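Local coordinates for protein PES4 (Saccharomyces cerevisiae, PDB 6EXX) that probably binds RNA, poly(A), poly(U) and mRNA 3'-UTR sequences being its likely targets, and is represented here by its fourth RNA recognition motif, at residues A12-K16 with E17-Y21; T58-F61 with N62-N66; R67-G71 with S72-T76. All coordinates share one frame; numbering follows the deposited sequence. Where two conformers were deposited one is given.

Contact 1 (A12-K16 with E17-Y21); sequences AVCNK and EFLKY
N15 and F18, with CA atoms 5.2 Å apart, meet where the loop that follows strand 3-10 turns into helix 16-25. C14, at the centre of an inverse gamma turn, swings the chain round, and from N15 onward the carbonyls point along the helix: L19 N bonds to N15 O at 3.0 Å, and K20 N to K16 O at 2.8 Å. N15 is the N-cap. Its CG lies between the backbone N and the carbonyl carbon (chi1 61°), which folds the short side chain back over the first turn and brings N15 OD1 within 3.0 Å of F18 N. The N-H points fairly straight at the oxygen (155°). Asparagine suits the place because its amide oxygen can stand in for the carbonyl that a preceding turn would have supplied. In one of its two conformers the carboxylate of E17 lies across the N15 amide, a placement that remains doubtful. On the side of F18, C14 SG comes to the edge of its ring, 3.8 Å from F18 CD2, a sulfur-aromatic contact between a buried cysteine and a partly exposed phenylalanine. L19, also buried, is directed at I33 and I35 of strand 32-39. The acidic E17 in the first turn is likely to interact favourably with the helix dipole, while the amide cap satisfies an N-H that has no earlier helical carbonyl to use.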
loop_
_atom_site.group_PDB
_atom_site.type_symbol
_atom_site.label_atom_id
_atom_site.label_comp_id
_atom_site.label_asym_id
_atom_site.label_seq_id
_atom_site.Cartn_x
_atom_site.Cartn_y
_atom_site.Cartn_z
ATOM N N ALA A 12 10.462 1.892 -6.173
ATOM C CA ALA A 12 9.904 1.932 -7.519
ATOM C C ALA A 12 9.160 0.657 -7.900
ATOM O O ALA A 12 8.137 0.720 -8.583
ATOM C CB ALA A 12 10.999 2.220 -8.532
ATOM N N VAL A 13 9.654 -0.507 -7.479
ATOM C CA VAL A 13 8.988 -1.749 -7.863
ATOM C C VAL A 13 7.750 -2.049 -7.010
ATOM O O VAL A 13 6.915 -2.852 -7.415
ATOM C CB VAL A 13 9.936 -2.963 -7.912
ATOM C CG1 VAL A 13 11.040 -2.740 -8.940
ATOM C CG2 VAL A 13 10.512 -3.258 -6.570
ATOM N N CYS A 14 7.603 -1.368 -5.874
ATOM C CA CYS A 14 6.399 -1.513 -5.061
ATOM C C CYS A 14 5.359 -0.516 -5.567
ATOM O O CYS A 14 4.996 0.467 -4.894
ATOM C CB CYS A 14 6.701 -1.280 -3.588
ATOM S SG CYS A 14 5.359 -1.809 -2.501
ATOM N N ASN A 15 4.902 -0.776 -6.788
ATOM C CA ASN A 15 4.140 0.193 -7.548
ATOM C C ASN A 15 2.645 -0.118 -7.577
ATOM O O ASN A 15 2.177 -1.070 -6.958
ATOM C CB ASN A 15 4.728 0.339 -8.959
ATOM C CG ASN A 15 4.712 -0.948 -9.766
ATOM O OD1 ASN A 15 4.069 -1.923 -9.417
ATOM N ND2 ASN A 15 5.435 -0.939 -10.877
ATOM N N LYS A 16 1.880 0.703 -8.279
ATOM C CA LYS A 16 0.434 0.543 -8.291
ATOM C C LYS A 16 0.037 -0.828 -8.824
ATOM O O LYS A 16 -0.892 -1.461 -8.326
ATOM C CB LYS A 16 -0.227 1.648 -9.124
ATOM C CG LYS A 16 -1.747 1.544 -9.193
ATOM C CD LYS A 16 -2.370 2.669 -9.997
ATOM C CE LYS A 16 -3.889 2.633 -9.896
ATOM N NZ LYS A 16 -4.563 3.585 -10.826
ATOM N N GLU A 17 0.754 -1.295 -9.836
ATOM C CA GLU A 17 0.458 -2.580 -10.445
ATOM C C GLU A 17 0.683 -3.718 -9.455
ATOM O O GLU A 17 -0.093 -4.679 -9.403
ATOM C CB GLU A 17 1.322 -2.776 -11.691
ATOM C CG GLU A 17 0.940 -1.876 -12.859
ATOM C CD GLU A 17 1.176 -0.398 -12.591
ATOM O OE1 GLU A 17 2.240 -0.032 -12.042
ATOM O OE2 GLU A 17 0.293 0.407 -12.948
ATOM N N PHE A 18 1.747 -3.612 -8.674
ATOM C CA PHE A 18 2.031 -4.601 -7.646
ATOM C C PHE A 18 0.922 -4.597 -6.590
ATOM O O PHE A 18 0.427 -5.645 -6.189
ATOM C CB PHE A 18 3.377 -4.287 -7.009
ATOM C CG PHE A 18 3.756 -5.206 -5.889
ATOM C CD1 PHE A 18 3.893 -6.569 -6.100
ATOM C CD2 PHE A 18 4.000 -4.701 -4.627
ATOM C CE1 PHE A 18 4.255 -7.400 -5.064
ATOM C CE2 PHE A 18 4.377 -5.530 -3.592
ATOM C CZ PHE A 18 4.501 -6.873 -3.810
ATOM N N LEU A 19 0.526 -3.412 -6.131
ATOM C CA LEU A 19 -0.516 -3.300 -5.115
ATOM C C LEU A 19 -1.853 -3.831 -5.625
ATOM O O LEU A 19 -2.585 -4.503 -4.902
ATOM C CB LEU A 19 -0.658 -1.856 -4.642
ATOM C CG LEU A 19 0.582 -1.266 -3.967
ATOM C CD1 LEU A 19 0.339 0.183 -3.659
ATOM C CD2 LEU A 19 0.994 -2.028 -2.707
ATOM N N LYS A 20 -2.169 -3.549 -6.889
ATOM C CA LYS A 20 -3.393 -4.057 -7.489
ATOM C C LYS A 20 -3.361 -5.583 -7.540
ATOM O O LYS A 20 -4.356 -6.253 -7.266
ATOM C CB LYS A 20 -3.552 -3.478 -8.896
ATOM C CG LYS A 20 -4.826 -3.900 -9.588
ATOM C CD LYS A 20 -5.012 -3.191 -10.931
ATOM C CE LYS A 20 -4.046 -3.705 -11.992
ATOM N NZ LYS A 20 -4.172 -2.987 -13.300
ATOM N N TYR A 21 -2.208 -6.138 -7.895
ATOM C CA TYR A 21 -2.034 -7.580 -7.910
ATOM C C TYR A 21 -2.268 -8.187 -6.528
ATOM O O TYR A 21 -2.963 -9.195 -6.405
ATOM C CB TYR A 21 -0.634 -7.901 -8.423
ATOM C CG TYR A 21 -0.228 -9.341 -8.263
ATOM C CD1 TYR A 21 -0.595 -10.297 -9.201
ATOM C CD2 TYR A 21 0.527 -9.750 -7.173
ATOM C CE1 TYR A 21 -0.213 -11.614 -9.061
ATOM C CE2 TYR A 21 0.909 -11.065 -7.022
ATOM C CZ TYR A 21 0.535 -11.990 -7.973
ATOM O OH TYR A 21 0.902 -13.305 -7.835
#

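Contact 2 (T58-F61 with N62-N66)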
loop_
_atom_site.group_PDB
_atom_site.type_symbol
_atom_site.label_atom_id
_atom_site.label_comp_id
_atom_site.label_asym_id
_atom_site.label_seq_id
_atom_site.Cartn_x
_atom_site.Cartn_y
_atom_site.Cartn_z
ATOM N N THR A 58 -7.134 -5.226 6.565
ATOM C CA THR A 58 -6.326 -6.076 7.430
ATOM C C THR A 58 -5.420 -7.002 6.627
ATOM O O THR A 58 -4.240 -7.151 6.940
ATOM C CB THR A 58 -7.263 -6.915 8.328
ATOM O OG1 THR A 58 -7.880 -6.063 9.295
ATOM C CG2 THR A 58 -6.524 -8.024 9.051
ATOM N N ARG A 59 -5.985 -7.662 5.622
ATOM C CA ARG A 59 -5.212 -8.657 4.903
ATOM C C ARG A 59 -4.042 -8.029 4.149
ATOM O O ARG A 59 -2.934 -8.578 4.124
ATOM C CB ARG A 59 -6.111 -9.466 3.967
ATOM C CG ARG A 59 -7.287 -10.110 4.693
ATOM C CD ARG A 59 -7.705 -11.461 4.127
ATOM N NE ARG A 59 -8.324 -11.363 2.808
ATOM C CZ ARG A 59 -9.578 -10.976 2.582
ATOM N NH1 ARG A 59 -10.374 -10.611 3.580
ATOM N NH2 ARG A 59 -10.035 -10.947 1.337
ATOM N N ILE A 60 -4.268 -6.866 3.551
ATOM C CA ILE A 60 -3.211 -6.188 2.817
ATOM C C ILE A 60 -2.200 -5.532 3.774
ATOM O O ILE A 60 -0.991 -5.585 3.538
ATOM C CB ILE A 60 -3.810 -5.181 1.810
ATOM C CG1 ILE A 60 -4.735 -5.898 0.815
ATOM C CG2 ILE A 60 -2.715 -4.419 1.095
ATOM C CD1 ILE A 60 -4.078 -7.017 0.042
ATOM N N PHE A 61 -2.676 -4.948 4.868
ATOM C CA PHE A 61 -1.788 -4.449 5.900
ATOM C C PHE A 61 -0.834 -5.539 6.374
ATOM O O PHE A 61 0.369 -5.327 6.509
ATOM C CB PHE A 61 -2.580 -3.923 7.092
ATOM C CG PHE A 61 -1.718 -3.532 8.245
ATOM C CD1 PHE A 61 -1.141 -2.283 8.304
ATOM C CD2 PHE A 61 -1.456 -4.421 9.266
ATOM C CE1 PHE A 61 -0.335 -1.921 9.362
ATOM C CE2 PHE A 61 -0.648 -4.058 10.321
ATOM C CZ PHE A 61 -0.095 -2.807 10.369
ATOM N N ASN A 62 -1.366 -6.720 6.643
ATOM C CA ASN A 62 -0.532 -7.796 7.151
ATOM C C ASN A 62 0.587 -8.135 6.173
ATOM O O ASN A 62 1.716 -8.395 6.584
ATOM C CB ASN A 62 -1.371 -9.047 7.440
ATOM C CG ASN A 62 -2.214 -8.924 8.686
ATOM O OD1 ASN A 62 -1.945 -8.110 9.564
ATOM N ND2 ASN A 62 -3.218 -9.777 8.789
ATOM N N PHE A 63 0.266 -8.147 4.886
ATOM C CA PHE A 63 1.245 -8.473 3.865
ATOM C C PHE A 63 2.326 -7.395 3.725
ATOM O O PHE A 63 3.505 -7.698 3.548
ATOM C CB PHE A 63 0.535 -8.684 2.524
ATOM C CG PHE A 63 1.440 -9.181 1.435
ATOM C CD1 PHE A 63 2.166 -8.291 0.667
ATOM C CD2 PHE A 63 1.565 -10.532 1.175
ATOM C CE1 PHE A 63 3.008 -8.739 -0.340
ATOM C CE2 PHE A 63 2.399 -10.981 0.161
ATOM C CZ PHE A 63 3.118 -10.076 -0.584
ATOM N N LEU A 64 1.910 -6.134 3.775
ATOM C CA LEU A 64 2.811 -5.027 3.478
ATOM C C LEU A 64 3.582 -4.489 4.660
ATOM O O LEU A 64 4.660 -3.944 4.472
ATOM C CB LEU A 64 2.047 -3.866 2.858
ATOM C CG LEU A 64 1.554 -4.084 1.431
ATOM C CD1 LEU A 64 0.661 -2.934 1.013
ATOM C CD2 LEU A 64 2.710 -4.256 0.456
ATOM N N ASN A 65 3.044 -4.599 5.864
ATOM C CA ASN A 65 3.637 -3.890 6.977
ATOM C C ASN A 65 5.054 -4.382 7.281
ATOM O O ASN A 65 5.259 -5.549 7.610
ATOM C CB ASN A 65 2.750 -4.017 8.200
ATOM C CG ASN A 65 3.189 -3.117 9.305
ATOM O OD1 ASN A 65 3.436 -1.933 9.081
ATOM N ND2 ASN A 65 3.315 -3.663 10.505
ATOM N N ASN A 66 6.033 -3.489 7.135
ATOM C CA ASN A 66 7.446 -3.801 7.333
ATOM C C ASN A 66 8.020 -4.817 6.366
ATOM O O ASN A 66 9.062 -5.397 6.644
ATOM C CB ASN A 66 7.728 -4.201 8.772
ATOM C CG ASN A 66 7.404 -3.096 9.729
ATOM O OD1 ASN A 66 7.646 -1.920 9.450
ATOM N ND2 ASN A 66 6.834 -3.456 10.858
#
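F61 and N65 meet twice at the C-terminal end of helix 54-64, once through the backbone and once through their side chains. N65 N donates to F61 O at 2.8 Å, the last of four successive i to i+4 bonds. Before it, N62 N reaches T58 O at 2.9 Å, F63 N makes a weak bond to R59 O, and L64 N reaches I60 O at 3.0 Å. N65 is the first residue to leave helical backbone angles, yet its N-H is still spent on the helix.

Its side chain lies along the F61 ring. With CG anti to the backbone N in both residues (174° in F61, -170° in N65), the two groups point the same way, and the amide stacks on the ring with the planes 20° apart. N65 CB sits over one face, 3.9 Å from the F61 ring centroid, a CH-pi contact, and N65 CG comes 3.5 Å from F61 CZ. The amide oxygen OD1 is satisfied by the hydroxyl of T76. A large flat ring suits position F61 because it fills the space between helix and sheet, touching L5, T76 and the ring of W78. Replacing it with an alanine would probably bare one side of the N65 amide, leaving its rotation largely to the T76 bond, and open a gap beside L5 and W78.

The other polar ends find partners outside the two segments: T58 OG1 bonds to F54 O one turn back, and R59 NE forms a salt bridge with E26. On the buried side I60 CG2 packs against L64 CD1 at 3.7 Å; L64 rests on L7, L19 and L22, I60 on I28. Chemically, the helix ends with its backbone acceptors T58 O to F61 O used, and with an asparagine whose flat amide stacks on an aromatic ring while its oxygen still accepts a hydrogen bond.

Contact 3 (R67-G71 with S72-T76)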
loop_
_atom_site.group_PDB
_atom_site.type_symbol
_atom_site.label_atom_id
_atom_site.label_comp_id
_atom_site.label_asym_id
_atom_site.label_seq_id
_atom_site.Cartn_x
_atom_site.Cartn_y
_atom_site.Cartn_z
ATOM N N ARG A 67 7.369 -4.976 5.216
ATOM C CA ARG A 67 7.885 -5.855 4.173
ATOM C C ARG A 67 8.993 -5.149 3.394
ATOM O O ARG A 67 8.849 -3.984 3.028
ATOM C CB ARG A 67 6.771 -6.264 3.217
ATOM C CG ARG A 67 7.124 -7.421 2.318
ATOM C CD ARG A 67 6.039 -7.709 1.304
ATOM N NE ARG A 67 6.178 -9.060 0.790
ATOM C CZ ARG A 67 5.674 -10.134 1.387
ATOM N NH1 ARG A 67 4.902 -10.017 2.465
ATOM N NH2 ARG A 67 5.905 -11.331 0.863
ATOM N N LEU A 68 10.077 -5.869 3.106
ATOM C CA LEU A 68 11.128 -5.324 2.268
ATOM C C LEU A 68 10.753 -5.552 0.811
ATOM O O LEU A 68 10.540 -6.685 0.376
ATOM C CB LEU A 68 12.450 -6.016 2.566
ATOM C CG LEU A 68 13.626 -5.623 1.668
ATOM C CD1 LEU A 68 14.044 -4.193 1.917
ATOM C CD2 LEU A 68 14.782 -6.565 1.907
ATOM N N VAL A 69 10.695 -4.473 0.043
ATOM C CA VAL A 69 10.412 -4.559 -1.382
ATOM C C VAL A 69 11.337 -3.574 -2.088
ATOM O O VAL A 69 11.318 -2.390 -1.791
ATOM C CB VAL A 69 8.935 -4.207 -1.708
ATOM C CG1 VAL A 69 8.679 -4.368 -3.195
ATOM C CG2 VAL A 69 7.957 -5.061 -0.884
ATOM N N GLY A 70 12.142 -4.052 -3.033
ATOM C CA GLY A 70 12.960 -3.162 -3.850
ATOM C C GLY A 70 13.940 -2.302 -3.070
ATOM O O GLY A 70 14.249 -1.170 -3.467
ATOM N N GLY A 71 14.431 -2.824 -1.948
ATOM C CA GLY A 71 15.451 -2.148 -1.175
ATOM C C GLY A 71 14.950 -1.291 -0.033
ATOM O O GLY A 71 15.769 -0.813 0.748
ATOM N N SER A 72 13.630 -1.130 0.080
ATOM C CA SER A 72 13.050 -0.274 1.096
ATOM C C SER A 72 11.969 -1.025 1.866
ATOM O O SER A 72 11.189 -1.785 1.283
ATOM C CB SER A 72 12.441 0.962 0.439
ATOM O OG SER A 72 13.433 1.766 -0.170
ATOM N N ILE A 73 11.948 -0.815 3.176
ATOM C CA ILE A 73 10.944 -1.419 4.045
ATOM C C ILE A 73 9.652 -0.600 3.980
ATOM O O ILE A 73 9.641 0.586 4.324
ATOM C CB ILE A 73 11.473 -1.513 5.493
ATOM C CG1 ILE A 73 12.686 -2.448 5.547
ATOM C CG2 ILE A 73 10.384 -1.999 6.432
ATOM C CD1 ILE A 73 13.426 -2.431 6.868
ATOM N N VAL A 74 8.573 -1.226 3.519
ATOM C CA VAL A 74 7.295 -0.552 3.403
ATOM C C VAL A 74 6.811 -0.120 4.768
ATOM O O VAL A 74 6.759 -0.913 5.711
ATOM C CB VAL A 74 6.253 -1.461 2.749
ATOM C CG1 VAL A 74 4.880 -0.794 2.729
ATOM C CG2 VAL A 74 6.706 -1.841 1.355
ATOM N N THR A 75 6.440 1.148 4.848
ATOM C CA THR A 75 6.042 1.751 6.089
ATOM C C THR A 75 4.584 2.179 5.973
ATOM O O THR A 75 4.155 2.748 4.970
ATOM C CB THR A 75 7.038 2.866 6.383
ATOM O OG1 THR A 75 8.359 2.290 6.452
ATOM C CG2 THR A 75 6.708 3.561 7.671
ATOM N N THR A 76 3.816 1.837 6.993
ATOM C CA THR A 76 2.380 1.989 6.939
ATOM C C THR A 76 1.855 2.859 8.056
ATOM O O THR A 76 2.491 3.021 9.108
ATOM C CB THR A 76 1.704 0.638 7.135
ATOM O OG1 THR A 76 2.017 0.153 8.452
ATOM C CG2 THR A 76 2.167 -0.360 6.070
HETATM O O HOH W 1 14.205 1.517 -2.758
#
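V69 O is gripped by two donors, S72 N across the turn at 3.2 Å, approaching from above the carbonyl plane, and the hydroxyl of S11 from outside the hairpin. In return V69 N points straight at S72 O, 3.0 Å away, which makes V69 and S72 a hydrogen-bonded antiparallel pair. The shortest direct bond across the contact runs from V74 N to R67 O, 2.8 Å and nearly straight (171°); I73 CA adds a CH...O contact to the same oxygen. Between V69 and S72, G70 and G71 make a type I' turn. Both have positive phi, and at G71 a side chain would be jammed against the preceding carbonyl, which calls for glycine. S72 OG, beside its own backbone N (chi1 -65°), shares a water with G70 O, the water donating to the carbonyl. L68 and I73 form the non-hydrogen-bonded pair, with L68 CD1 resting 3.6 Å from S72 N. On the other face V69 CG2 lies alongside V74 CG2 at 4.1 Å; beta-branched valines suit extended backbone, and this pair turns to C14. A beta hairpin closed by a two-residue type I' turn is the short hairpin that many RNA recognition motifs have between the second helix and the last strand, here running straight into it.

The three contacts lie in series along one RNA recognition motif, with both helices against the same sheet. Contacts 1 and 2, centres 14 Å apart, join the helices: L19 CD2 meets L64 CD1 at 3.8 Å. Contact 3 lies about 12 Å from contact 1 and 11 Å from contact 2, centre to centre. Its hairpin rests on the loop of contact 1, where C14 CB comes 3.7 Å from V69 CG1. Contact 2 runs on into contact 3 along the chain and is also tied to it by probable hydrogen bonds, N66 N to V74 O at 3.0 Å besides the one between N65 and T76. The structure holds no RNA, so it does not show whether any of the three contacts meets it.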